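Local coordinates for rhamnose ABC transporter, periplasmic rhamnose-binding protein (Kribbella flavida, PDB 4KVF) that probably binds rhamnose or a related carbohydrate outside the cell membrane and delivers it to an ABC transporter for uptake, at residues A[87-90]-A[91-95]; A[146-149]-A[150-154]; A[266-270]-A[271-275]; A[277-281]-A[282-286]; A[293-297]-A[298-302]. All coordinates share one frame; numbering follows the deposited sequence.

The five contacts are local ones, met in order along the chain, in a two-lobed periplasmic binding protein fold. Contacts 1 and 5, centres about 21 Å apart, belong to the lobe of the six-stranded parallel sheet; contacts 2 and 3, about 20 Å apart between centres, belong to that of the four-stranded sheet. The centre of contact 4 lies about 7 Å from the chain's centre. There Ala277 bonds to Gly257 of one lobe, while helix 281-296, which contact 5 ends, packs on helix 52-67 and strand 123-127 of the other: a lobe crossover, consistent with the hinge of this fold. Contacts 2 and 4 touch through Ile148 and Trp279; contacts 1 and 3 lie about 45 Å apart between centres.

Contact 1. Residues A[87-90]-A[91-95]; sequences SYIN and TLIQQ
Thr91 reaches back one turn to Ser87 in helix 85-94, and its side chain can be followed atom by atom. Thr91 CB lies 3.4 Å from Tyr88 O. Beyond it, Thr91 OG1 lies beside the backbone N and anti to the carbonyl carbon (chi1 -58°), which turns the hydroxyl back along the helix to donate to Ser87 O at 2.9 Å. Ser87 O also accepts the helical bond from Thr91 N at 3.1 Å. The two donors come from opposite faces of the carbonyl plane, OG1 tilted 28° out of it, so one oxygen is gripped twice without the donors competing for one position. A hydroxyl returned to its own helix backbone in this way is a common feature of threonine in helices. On another side of the helix, Ile89 CG2 meets Ile93 CD1 at 4.1 Å, an apolar i to i+4 pair. The Asn90 side chain lies beside that of Ile93 and points the same way, with Asn90 OD1 4.1 Å from Ile93 CD1. Ile89 and Ile93 also pack on helix 111-119, through Leu114 and Ala117 respectively, while Leu92 rests on Ala43 of strand 41-45 and Lys73 of strand 71-74.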
loop_
_atom_site.group_PDB
_atom_site.type_symbol
_atom_site.label_atom_id
_atom_site.label_comp_id
_atom_site.label_asym_id
_atom_site.label_seq_id
_atom_site.Cartn_x
_atom_site.Cartn_y
_atom_site.Cartn_z
ATOM N N SER A 87 20.322 -5.529 12.157
ATOM C CA SER A 87 21.144 -6.744 12.087
ATOM C C SER A 87 21.076 -7.329 10.680
ATOM O O SER A 87 22.087 -7.770 10.122
ATOM C CB SER A 87 20.699 -7.779 13.130
ATOM O OG SER A 87 19.373 -8.219 12.876
ATOM N N TYR A 88 19.887 -7.296 10.091
ATOM C CA TYR A 88 19.715 -7.800 8.729
ATOM C C TYR A 88 20.380 -6.905 7.688
ATOM O O TYR A 88 21.004 -7.395 6.754
ATOM C CB TYR A 88 18.228 -8.020 8.400
ATOM C CG TYR A 88 17.596 -9.129 9.218
ATOM C CD1 TYR A 88 17.789 -10.466 8.882
ATOM C CD2 TYR A 88 16.832 -8.843 10.342
ATOM C CE1 TYR A 88 17.224 -11.484 9.639
ATOM C CE2 TYR A 88 16.270 -9.864 11.114
ATOM C CZ TYR A 88 16.468 -11.174 10.752
ATOM O OH TYR A 88 15.905 -12.174 11.505
ATOM N N ILE A 89 20.250 -5.593 7.840
ATOM C CA ILE A 89 20.880 -4.670 6.899
ATOM C C ILE A 89 22.406 -4.867 6.912
ATOM O O ILE A 89 23.062 -4.871 5.868
ATOM C CB ILE A 89 20.551 -3.208 7.249
ATOM C CG1 ILE A 89 19.058 -2.940 7.010
ATOM C CG2 ILE A 89 21.441 -2.241 6.413
ATOM C CD1 ILE A 89 18.550 -1.666 7.672
ATOM N N ASN A 90 22.953 -5.026 8.109
ATOM C CA ASN A 90 24.393 -5.221 8.265
ATOM C C ASN A 90 24.848 -6.504 7.589
ATOM O O ASN A 90 25.931 -6.559 6.989
ATOM C CB ASN A 90 24.788 -5.214 9.748
ATOM C CG ASN A 90 24.797 -3.804 10.338
ATOM O OD1 ASN A 90 25.019 -2.826 9.617
ATOM N ND2 ASN A 90 24.569 -3.699 11.645
ATOM N N THR A 91 24.023 -7.544 7.691
ATOM C CA THR A 91 24.311 -8.795 7.002
ATOM C C THR A 91 24.336 -8.586 5.491
ATOM O O THR A 91 25.246 -9.052 4.811
ATOM C CB THR A 91 23.269 -9.870 7.333
ATOM O OG1 THR A 91 23.243 -10.078 8.751
ATOM C CG2 THR A 91 23.616 -11.179 6.628
ATOM N N LEU A 92 23.340 -7.878 4.964
ATOM C CA LEU A 92 23.274 -7.656 3.526
ATOM C C LEU A 92 24.478 -6.858 3.021
ATOM O O LEU A 92 24.970 -7.094 1.921
ATOM C CB LEU A 92 21.965 -6.973 3.136
ATOM C CG LEU A 92 20.711 -7.811 3.409
ATOM C CD1 LEU A 92 19.463 -7.022 3.016
ATOM C CD2 LEU A 92 20.766 -9.149 2.658
ATOM N N ILE A 93 24.942 -5.911 3.826
ATOM C CA ILE A 93 26.159 -5.170 3.495
ATOM C C ILE A 93 27.372 -6.085 3.379
ATOM O O ILE A 93 28.106 -6.030 2.390
ATOM C CB ILE A 93 26.459 -4.057 4.527
ATOM C CG1 ILE A 93 25.342 -3.014 4.513
ATOM C CG2 ILE A 93 27.816 -3.417 4.245
ATOM C CD1 ILE A 93 25.425 -1.998 5.665
ATOM N N GLN A 94 27.593 -6.926 4.389
ATOM C CA GLN A 94 28.728 -7.846 4.362
ATOM C C GLN A 94 28.649 -8.854 3.208
ATOM O O GLN A 94 29.675 -9.325 2.720
ATOM C CB GLN A 94 28.899 -8.580 5.695
ATOM C CG GLN A 94 29.793 -7.872 6.702
ATOM C CD GLN A 94 31.131 -7.450 6.123
ATOM O OE1 GLN A 94 31.366 -6.263 5.887
ATOM N NE2 GLN A 94 32.024 -8.420 5.908
ATOM N N GLN A 95 27.436 -9.183 2.775
ATOM C CA GLN A 95 27.243 -10.102 1.648
ATOM C C GLN A 95 27.395 -9.398 0.292
ATOM O O GLN A 95 27.334 -10.035 -0.764
ATOM C CB GLN A 95 25.858 -10.765 1.725
ATOM C CG GLN A 95 25.690 -11.748 2.875
ATOM C CD GLN A 95 24.286 -12.344 2.930
ATOM O OE1 GLN A 95 23.354 -11.822 2.313
ATOM N NE2 GLN A 95 24.134 -13.449 3.664
#

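Contact 2. Residues A[146-149]-A[150-154]; sequences QGIG and ESLVK
Gln146 and Glu150 form an i to i+4 side-chain pair on the alpha-helix 145-159 of a periplasmic binding protein fold. Gln146 NE2 donates to Glu150 OE1 at 2.7 Å with a nearly straight N-H...O angle of 166°. The oxygen lies close to the amide plane, the nitrogen approaches it from above the carboxylate plane, and the two flat groups stand 80° to one another. Different chain shapes bring them together: Gln146 leaves with CG anti to the backbone N and then bends at chi2 (61°), while Glu150 stays extended beyond CG. Beneath them, the helical bond from Glu150 N to Gln146 O measures 2.9 Å and fixes the spacing of the two side-chain roots. Farther out, Glu188 of helix 176-189 touches Glu150 and takes a weak hydrogen bond from Gln146 NE2. The amide therefore stands between two acidic residues and probably eases their mutual repulsion. At the start of this turn, Thr144 OG1 is hydrogen-bonded to Gly147 N. A separate, buried flank of the helix carries Ile148, which packs against Trp181, and Leu152; the two lie side by side, with Ile148 CG2 3.9 Å from Leu152 CD1.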
loop_
_atom_site.group_PDB
_atom_site.type_symbol
_atom_site.label_atom_id
_atom_site.label_comp_id
_atom_site.label_asym_id
_atom_site.label_seq_id
_atom_site.Cartn_x
_atom_site.Cartn_y
_atom_site.Cartn_z
ATOM N N GLN A 146 -3.198 11.091 -0.939
ATOM C CA GLN A 146 -4.129 11.793 -1.818
ATOM C C GLN A 146 -4.857 10.775 -2.683
ATOM O O GLN A 146 -6.087 10.832 -2.840
ATOM C CB GLN A 146 -3.387 12.793 -2.715
ATOM C CG GLN A 146 -4.290 13.600 -3.623
ATOM C CD GLN A 146 -5.283 14.451 -2.851
ATOM O OE1 GLN A 146 -4.987 14.947 -1.761
ATOM N NE2 GLN A 146 -6.472 14.624 -3.416
ATOM N N GLY A 147 -4.088 9.850 -3.252
ATOM C CA GLY A 147 -4.662 8.835 -4.128
ATOM C C GLY A 147 -5.695 8.001 -3.400
ATOM O O GLY A 147 -6.784 7.716 -3.913
ATOM N N ILE A 148 -5.359 7.616 -2.175
ATOM C CA ILE A 148 -6.225 6.746 -1.396
ATOM C C ILE A 148 -7.496 7.507 -1.019
ATOM O O ILE A 148 -8.610 7.027 -1.221
ATOM C CB ILE A 148 -5.483 6.199 -0.154
ATOM C CG1 ILE A 148 -4.423 5.191 -0.603
ATOM C CG2 ILE A 148 -6.447 5.497 0.796
ATOM C CD1 ILE A 148 -3.437 4.803 0.476
ATOM N N GLY A 149 -7.336 8.719 -0.502
ATOM C CA GLY A 149 -8.484 9.518 -0.099
ATOM C C GLY A 149 -9.432 9.869 -1.232
ATOM O O GLY A 149 -10.664 9.858 -1.060
ATOM N N GLU A 150 -8.865 10.184 -2.396
ATOM C CA GLU A 150 -9.668 10.464 -3.585
ATOM C C GLU A 150 -10.470 9.240 -3.985
ATOM O O GLU A 150 -11.663 9.340 -4.297
ATOM C CB GLU A 150 -8.791 10.897 -4.766
ATOM C CG GLU A 150 -8.407 12.352 -4.747
ATOM C CD GLU A 150 -7.413 12.688 -5.835
ATOM O OE1 GLU A 150 -7.041 13.874 -5.959
ATOM O OE2 GLU A 150 -6.997 11.757 -6.557
ATOM N N SER A 151 -9.806 8.088 -3.981
ATOM C CA SER A 151 -10.450 6.845 -4.386
ATOM C C SER A 151 -11.605 6.501 -3.456
ATOM O O SER A 151 -12.674 6.091 -3.901
ATOM C CB SER A 151 -9.433 5.707 -4.397
ATOM O OG SER A 151 -10.093 4.474 -4.616
ATOM N N LEU A 152 -11.388 6.686 -2.156
ATOM C CA LEU A 152 -12.436 6.385 -1.183
ATOM C C LEU A 152 -13.659 7.269 -1.425
ATOM O O LEU A 152 -14.793 6.787 -1.451
ATOM C CB LEU A 152 -11.904 6.542 0.254
ATOM C CG LEU A 152 -10.842 5.503 0.654
ATOM C CD1 LEU A 152 -10.182 5.883 1.972
ATOM C CD2 LEU A 152 -11.451 4.107 0.753
ATOM N N VAL A 153 -13.440 8.561 -1.649
ATOM C CA VAL A 153 -14.570 9.451 -1.891
ATOM C C VAL A 153 -15.242 9.170 -3.233
ATOM O O VAL A 153 -16.466 9.166 -3.326
ATOM C CB VAL A 153 -14.189 10.937 -1.755
ATOM C CG1 VAL A 153 -15.366 11.831 -2.149
ATOM C CG2 VAL A 153 -13.796 11.218 -0.312
ATOM N N LYS A 154 -14.431 8.894 -4.255
ATOM C CA LYS A 154 -14.958 8.568 -5.584
ATOM C C LYS A 154 -15.843 7.326 -5.535
ATOM O O LYS A 154 -16.936 7.321 -6.089
ATOM C CB LYS A 154 -13.820 8.365 -6.588
ATOM C CG LYS A 154 -14.298 8.008 -7.989
ATOM C CD LYS A 154 -13.123 7.744 -8.934
ATOM C CE LYS A 154 -13.578 7.696 -10.395
#

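Contact 3. Residues A[266-270]-A[271-275]; sequences QYVKD and GTVKK
Asp270 and Thr272 clasp one another across a helix C-terminus, where helix 261-269 runs out into the loop that leads to strand 276-278. Asp270 OD1 takes two bonds from the same threonine: Thr272 OG1 donates at 2.9 Å and Thr272 N at 3.1 Å. Both donors approach from the same face of the carboxylate, the hydroxyl 37° out of its plane and the amide on the anti side. For Asp270, CG stands between the backbone N and the carbonyl carbon (chi1 79°), a crowded position that folds the carboxylate forward over Gly271 towards the threonine. Its other oxygen, OD2, is hydrogen-bonded to Ser245 OG of helix 234-245, so both oxygens are engaged and the group is tied to a neighbouring helix as well.

Backbone geometry identifies the turn as a Schellman motif. Gly271 has positive phi (90°), Gly271 N binds Val268 O, and Thr272 N returns, weakly, to Tyr267 O. One residue further on, Val273 N adds a straighter bond to Tyr267 O at 3.0 Å. The apolar partners close the turn loosely, with Val268 CG2 4.4 Å from Val273 CG1 and Tyr267 CB 4.3 Å from Val273 CG2. A nearly linear CA-H...O contact joins Val268 CA to Val273 O at 3.4 Å. Val268 also packs on Ala334 and Ile337, while Tyr267 lies against Ser241 and Arg242 of helix 234-245.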
loop_
_atom_site.group_PDB
_atom_site.type_symbol
_atom_site.label_atom_id
_atom_site.label_comp_id
_atom_site.label_asym_id
_atom_site.label_seq_id
_atom_site.Cartn_x
_atom_site.Cartn_y
_atom_site.Cartn_z
ATOM N N GLN A 266 -15.603 -13.490 -0.666
ATOM C CA GLN A 266 -16.939 -14.019 -0.387
ATOM C C GLN A 266 -18.007 -12.930 -0.330
ATOM O O GLN A 266 -19.172 -13.183 -0.645
ATOM C CB GLN A 266 -16.969 -14.863 0.892
ATOM C CG GLN A 266 -16.689 -14.092 2.166
ATOM C CD GLN A 266 -17.276 -14.765 3.394
ATOM O OE1 GLN A 266 -18.400 -15.284 3.362
ATOM N NE2 GLN A 266 -16.515 -14.766 4.486
ATOM N N TYR A 267 -17.608 -11.721 0.061
ATOM C CA TYR A 267 -18.547 -10.604 0.156
ATOM C C TYR A 267 -18.763 -9.916 -1.196
ATOM O O TYR A 267 -19.812 -9.317 -1.447
ATOM C CB TYR A 267 -18.110 -9.620 1.255
ATOM C CG TYR A 267 -18.015 -10.302 2.596
ATOM C CD1 TYR A 267 -19.149 -10.817 3.203
ATOM C CD2 TYR A 267 -16.794 -10.468 3.240
ATOM C CE1 TYR A 267 -19.080 -11.468 4.413
ATOM C CE2 TYR A 267 -16.718 -11.125 4.466
ATOM C CZ TYR A 267 -17.869 -11.617 5.041
ATOM O OH TYR A 267 -17.826 -12.269 6.248
ATOM N N VAL A 268 -17.769 -10.020 -2.068
ATOM C CA VAL A 268 -17.911 -9.541 -3.434
ATOM C C VAL A 268 -18.793 -10.502 -4.235
ATOM O O VAL A 268 -19.744 -10.088 -4.910
ATOM C CB VAL A 268 -16.533 -9.363 -4.101
ATOM C CG1 VAL A 268 -16.686 -9.089 -5.581
ATOM C CG2 VAL A 268 -15.773 -8.236 -3.423
ATOM N N LYS A 269 -18.494 -11.792 -4.129
ATOM C CA LYS A 269 -19.255 -12.813 -4.844
ATOM C C LYS A 269 -20.711 -12.922 -4.379
ATOM O O LYS A 269 -21.575 -13.353 -5.149
ATOM C CB LYS A 269 -18.538 -14.170 -4.778
ATOM C CG LYS A 269 -17.177 -14.174 -5.483
ATOM C CD LYS A 269 -16.550 -15.565 -5.540
ATOM C CE LYS A 269 -15.361 -15.607 -6.502
ATOM N NZ LYS A 269 -15.677 -15.102 -7.869
ATOM N N ASP A 270 -20.999 -12.526 -3.138
ATOM C CA ASP A 270 -22.385 -12.611 -2.656
ATOM C C ASP A 270 -23.178 -11.305 -2.822
ATOM O O ASP A 270 -24.358 -11.241 -2.479
ATOM C CB ASP A 270 -22.495 -13.222 -1.234
ATOM C CG ASP A 270 -22.154 -12.235 -0.108
ATOM O OD1 ASP A 270 -21.798 -11.067 -0.375
ATOM O OD2 ASP A 270 -22.245 -12.644 1.072
ATOM N N GLY A 271 -22.524 -10.276 -3.359
ATOM C CA GLY A 271 -23.197 -9.029 -3.686
ATOM C C GLY A 271 -23.238 -7.970 -2.590
ATOM O O GLY A 271 -23.864 -6.922 -2.756
ATOM N N THR A 272 -22.581 -8.233 -1.467
ATOM C CA THR A 272 -22.580 -7.274 -0.364
ATOM C C THR A 272 -21.702 -6.079 -0.711
ATOM O O THR A 272 -22.052 -4.923 -0.439
ATOM C CB THR A 272 -22.068 -7.911 0.941
ATOM O OG1 THR A 272 -22.917 -9.009 1.298
ATOM C CG2 THR A 272 -22.061 -6.890 2.072
ATOM N N VAL A 273 -20.548 -6.368 -1.303
ATOM C CA VAL A 273 -19.602 -5.328 -1.688
ATOM C C VAL A 273 -19.436 -5.321 -3.201
ATOM O O VAL A 273 -19.207 -6.367 -3.815
ATOM C CB VAL A 273 -18.239 -5.545 -1.012
ATOM C CG1 VAL A 273 -17.206 -4.568 -1.560
ATOM C CG2 VAL A 273 -18.382 -5.410 0.496
ATOM N N LYS A 274 -19.573 -4.145 -3.804
ATOM C CA LYS A 274 -19.458 -4.026 -5.253
ATOM C C LYS A 274 -18.076 -3.548 -5.659
ATOM O O LYS A 274 -17.544 -3.961 -6.693
ATOM C CB LYS A 274 -20.547 -3.104 -5.810
ATOM C CG LYS A 274 -21.957 -3.656 -5.592
ATOM C CD LYS A 274 -23.005 -2.927 -6.420
ATOM C CE LYS A 274 -23.795 -1.944 -5.570
ATOM N NZ LYS A 274 -24.872 -1.276 -6.355
ATOM N N LYS A 275 -17.485 -2.699 -4.826
ATOM C CA LYS A 275 -16.210 -2.090 -5.148
ATOM C C LYS A 275 -15.454 -1.787 -3.857
ATOM O O LYS A 275 -16.056 -1.389 -2.858
ATOM C CB LYS A 275 -16.456 -0.791 -5.920
ATOM C CG LYS A 275 -15.426 -0.461 -6.984
ATOM C CD LYS A 275 -15.805 0.820 -7.729
ATOM C CE LYS A 275 -16.054 0.565 -9.214
ATOM N NZ LYS A 275 -15.904 1.814 -10.021
#

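Contact 4. Residues A[277-281]-A[282-286]; sequences ALWNP and ADIGY
Asn280 places CG anti to its backbone N (chi1 -180°), which swings the amide forward so that OD1 meets Ala282 N. That makes Asn280 the N-cap of helix 281-296, which follows strand 276-278. The capping bond, Ala282 N to Asn280 OD1, is 3.1 Å long and bent, with an angle of 137° at the hydrogen; its donor stands above the plane of the amide and not on a lone pair. Asn280 also offers its backbone, for Asp283 N donates to Asn280 O at 2.9 Å. Pro281 O continues the turn by accepting weak bonds from Ile284 N and Gly285 N. The Asp283 side chain crosses that of Asn280 at about a right angle, with Asp283 OD2 3.5 Å from Asn280 CB.

Trp279 approaches the same turn from the strand side. At chi1 41°, CG of Trp279 stands between its backbone N and carbonyl carbon, and Leu278 CG lies over one face of the ring. NE1 of this indole is hydrogen-bonded to Tyr53 OH of helix 52-67, and a bound glycerol, probably from the crystallisation liquor, lies about 5 Å from the side chain. Sugar-binding proteins of this type hold ligand in the cleft between their lobes, so the glycerol may mark that pocket. Obliquely to the indole, Ile284 CD1 comes 3.9 Å from Trp279 CD1 and 3.8 Å from Pro281 CA.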
loop_
_atom_site.group_PDB
_atom_site.type_symbol
_atom_site.label_atom_id
_atom_site.label_comp_id
_atom_site.label_asym_id
_atom_site.label_seq_id
_atom_site.Cartn_x
_atom_site.Cartn_y
_atom_site.Cartn_z
ATOM N N ALA A 277 -10.933 -0.825 -2.646
ATOM C CA ALA A 277 -9.595 -0.550 -3.160
ATOM C C ALA A 277 -8.497 -1.150 -2.295
ATOM O O ALA A 277 -8.708 -1.472 -1.132
ATOM C CB ALA A 277 -9.379 0.966 -3.277
ATOM N N LEU A 278 -7.319 -1.307 -2.887
ATOM C CA LEU A 278 -6.082 -1.486 -2.139
ATOM C C LEU A 278 -4.984 -1.272 -3.167
ATOM O O LEU A 278 -4.960 -0.245 -3.843
ATOM C CB LEU A 278 -5.979 -2.876 -1.489
ATOM C CG LEU A 278 -4.940 -3.014 -0.366
ATOM C CD1 LEU A 278 -5.393 -2.326 0.941
ATOM C CD2 LEU A 278 -4.565 -4.471 -0.106
ATOM N N TRP A 279 -4.113 -2.261 -3.316
ATOM C CA TRP A 279 -3.001 -2.193 -4.253
ATOM C C TRP A 279 -2.511 -3.624 -4.473
ATOM O O TRP A 279 -2.907 -4.530 -3.747
ATOM C CB TRP A 279 -1.891 -1.285 -3.698
ATOM C CG TRP A 279 -1.635 -1.454 -2.217
ATOM C CD1 TRP A 279 -0.843 -2.399 -1.628
ATOM C CD2 TRP A 279 -2.161 -0.648 -1.151
ATOM N NE1 TRP A 279 -0.852 -2.238 -0.260
ATOM C CE2 TRP A 279 -1.654 -1.175 0.058
ATOM C CE3 TRP A 279 -3.008 0.461 -1.101
ATOM C CZ2 TRP A 279 -1.968 -0.625 1.302
ATOM C CZ3 TRP A 279 -3.317 1.004 0.134
ATOM C CH2 TRP A 279 -2.799 0.459 1.319
ATOM N N ASN A 280 -1.690 -3.842 -5.493
ATOM C CA ASN A 280 -1.144 -5.174 -5.733
ATOM C C ASN A 280 0.263 -5.233 -5.154
ATOM O O ASN A 280 1.187 -4.631 -5.705
ATOM C CB ASN A 280 -1.141 -5.499 -7.233
ATOM C CG ASN A 280 -0.587 -6.879 -7.533
ATOM O OD1 ASN A 280 -0.203 -7.629 -6.625
ATOM N ND2 ASN A 280 -0.569 -7.238 -8.817
ATOM N N PRO A 281 0.435 -5.947 -4.026
ATOM C CA PRO A 281 1.730 -5.904 -3.342
ATOM C C PRO A 281 2.836 -6.443 -4.220
ATOM O O PRO A 281 3.975 -6.008 -4.081
ATOM C CB PRO A 281 1.529 -6.842 -2.139
ATOM C CG PRO A 281 0.054 -6.924 -1.964
ATOM C CD PRO A 281 -0.513 -6.841 -3.346
ATOM N N ALA A 282 2.512 -7.387 -5.100
ATOM C CA ALA A 282 3.520 -7.931 -6.004
ATOM C C ALA A 282 4.133 -6.831 -6.866
ATOM O O ALA A 282 5.329 -6.851 -7.167
ATOM C CB ALA A 282 2.936 -9.052 -6.873
ATOM N N ASP A 283 3.321 -5.854 -7.254
ATOM C CA ASP A 283 3.831 -4.762 -8.080
ATOM C C ASP A 283 4.776 -3.862 -7.300
ATOM O O ASP A 283 5.646 -3.217 -7.884
ATOM C CB ASP A 283 2.694 -3.913 -8.668
ATOM C CG ASP A 283 1.881 -4.657 -9.710
ATOM O OD1 ASP A 283 2.385 -5.648 -10.285
ATOM O OD2 ASP A 283 0.730 -4.235 -9.972
ATOM N N ILE A 284 4.588 -3.788 -5.984
ATOM C CA ILE A 284 5.491 -2.991 -5.157
ATOM C C ILE A 284 6.909 -3.581 -5.212
ATOM O O ILE A 284 7.889 -2.870 -5.451
ATOM C CB ILE A 284 5.018 -2.941 -3.687
ATOM C CG1 ILE A 284 3.590 -2.392 -3.599
ATOM C CG2 ILE A 284 5.959 -2.070 -2.850
ATOM C CD1 ILE A 284 3.021 -2.468 -2.190
ATOM N N GLY A 285 7.009 -4.887 -5.010
ATOM C CA GLY A 285 8.296 -5.555 -5.036
ATOM C C GLY A 285 8.907 -5.538 -6.421
ATOM O O GLY A 285 10.117 -5.383 -6.591
ATOM N N TYR A 286 8.053 -5.719 -7.426
ATOM C CA TYR A 286 8.479 -5.692 -8.829
ATOM C C TYR A 286 9.030 -4.310 -9.187
ATOM O O TYR A 286 10.124 -4.185 -9.745
ATOM C CB TYR A 286 7.288 -6.088 -9.717
ATOM C CG TYR A 286 7.566 -6.205 -11.193
ATOM C CD1 TYR A 286 7.666 -5.069 -11.990
ATOM C CD2 TYR A 286 7.681 -7.446 -11.798
ATOM C CE1 TYR A 286 7.899 -5.176 -13.355
ATOM C CE2 TYR A 286 7.924 -7.559 -13.160
ATOM C CZ TYR A 286 8.024 -6.416 -13.929
ATOM O OH TYR A 286 8.259 -6.521 -15.288
#

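Contact 5. Residues A[293-297]-A[298-302]; sequences AALKS and GQITG
Apolar packing joins Ala294 and Leu295, in the last turn of helix 281-296, to Ile300 in the loop beyond. CG1 of Ile300 fits between them, 3.8 Å from Ala294 CB and 3.7 Å from Leu295 CD2. With chi1 at 62°, it stands between the backbone N and the carbonyl carbon of its own residue, which directs this branch back at the helix. Leu295 CD2 also lies over the chain itself, 3.5 Å from Thr301 C. Phe308 of strand 307-309 touches both Ala294 and Ile300.

Backbone hydrogen bonds shape the turn as a Schellman motif. Gly298 has positive phi (82°). Gln299 N donates to Ala294 O at 2.9 Å in the carbonyl plane, Gly298 N binds Leu295 O from well above the plane of that carbonyl, and Ile300 N adds a weak bond to Ala294 O.

Ser297 OG returns to Ala293 O at 2.6 Å and is also hydrogen-bonded to Lys37 N; Gln299 NE2 binds Ala34 O, which ties the turn to the N-terminal segment. A water donates to Leu295 O at 2.6 Å and to Ile300 O at 2.7 Å. Ala294 O thus receives Gln299 N and, weakly, Ile300 N, and Leu295 O receives Gly298 N as well as the water, so these two carbonyls are met by loop amides and solvent, while the apolar branches close the buried side.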
loop_
_atom_site.group_PDB
_atom_site.type_symbol
_atom_site.label_atom_id
_atom_site.label_comp_id
_atom_site.label_asym_id
_atom_site.label_seq_id
_atom_site.Cartn_x
_atom_site.Cartn_y
_atom_site.Cartn_z
ATOM N N ALA A 293 17.602 -1.390 -9.764
ATOM C CA ALA A 293 18.469 -1.708 -10.894
ATOM C C ALA A 293 18.796 -0.471 -11.706
ATOM O O ALA A 293 19.929 -0.318 -12.170
ATOM C CB ALA A 293 17.832 -2.768 -11.780
ATOM N N ALA A 294 17.808 0.412 -11.883
ATOM C CA ALA A 294 18.022 1.652 -12.614
ATOM C C ALA A 294 19.025 2.511 -11.887
ATOM O O ALA A 294 19.874 3.128 -12.513
ATOM C CB ALA A 294 16.712 2.425 -12.805
ATOM N N LEU A 295 18.927 2.547 -10.560
ATOM C CA LEU A 295 19.884 3.319 -9.759
ATOM C C LEU A 295 21.303 2.766 -9.903
ATOM O O LEU A 295 22.260 3.511 -10.140
ATOM C CB LEU A 295 19.468 3.320 -8.284
ATOM C CG LEU A 295 18.275 4.233 -7.980
ATOM C CD1 LEU A 295 17.639 3.819 -6.673
ATOM C CD2 LEU A 295 18.731 5.687 -7.904
ATOM N N LYS A 296 21.427 1.456 -9.756
ATOM C CA LYS A 296 22.740 0.795 -9.799
ATOM C C LYS A 296 23.373 0.847 -11.185
ATOM O O LYS A 296 24.600 0.858 -11.315
ATOM C CB LYS A 296 22.619 -0.656 -9.310
ATOM C CG LYS A 296 23.944 -1.383 -9.105
ATOM C CD LYS A 296 24.799 -0.697 -8.050
ATOM C CE LYS A 296 26.140 -1.405 -7.888
ATOM N NZ LYS A 296 27.094 -0.592 -7.082
ATOM N N SER A 297 22.537 0.890 -12.215
ATOM C CA SER A 297 23.013 0.949 -13.597
ATOM C C SER A 297 23.284 2.374 -14.073
ATOM O O SER A 297 23.736 2.592 -15.200
ATOM C CB SER A 297 22.002 0.264 -14.524
ATOM O OG SER A 297 21.668 -1.023 -14.013
ATOM N N GLY A 298 23.009 3.350 -13.219
ATOM C CA GLY A 298 23.254 4.737 -13.564
ATOM C C GLY A 298 22.181 5.423 -14.396
ATOM O O GLY A 298 22.394 6.534 -14.878
ATOM N N GLN A 299 21.026 4.782 -14.573
ATOM C CA GLN A 299 19.949 5.387 -15.363
ATOM C C GLN A 299 19.246 6.541 -14.641
ATOM O O GLN A 299 18.770 7.493 -15.274
ATOM C CB GLN A 299 18.905 4.339 -15.743
ATOM C CG GLN A 299 19.386 3.268 -16.684
ATOM C CD GLN A 299 18.287 2.281 -17.020
ATOM O OE1 GLN A 299 17.274 2.204 -16.320
ATOM N NE2 GLN A 299 18.475 1.528 -18.100
ATOM N N ILE A 300 19.149 6.423 -13.325
ATOM C CA ILE A 300 18.546 7.441 -12.478
ATOM C C ILE A 300 19.421 7.655 -11.247
ATOM O O ILE A 300 20.313 6.844 -10.973
ATOM C CB ILE A 300 17.108 7.071 -12.026
ATOM C CG1 ILE A 300 17.087 5.794 -11.191
ATOM C CG2 ILE A 300 16.149 6.991 -13.234
ATOM C CD1 ILE A 300 15.715 5.505 -10.571
ATOM N N THR A 301 19.166 8.739 -10.513
ATOM C CA THR A 301 19.872 9.015 -9.254
ATOM C C THR A 301 18.892 9.183 -8.089
ATOM O O THR A 301 19.284 9.187 -6.912
ATOM C CB THR A 301 20.762 10.285 -9.349
ATOM O OG1 THR A 301 19.940 11.437 -9.550
ATOM C CG2 THR A 301 21.772 10.178 -10.500
ATOM N N GLY A 302 17.616 9.321 -8.420
ATOM C CA GLY A 302 16.604 9.583 -7.420
ATOM C C GLY A 302 16.200 11.047 -7.373
ATOM O O GLY A 302 15.453 11.461 -6.481
HETATM O O HOH W 1 22.601 6.024 -9.871
#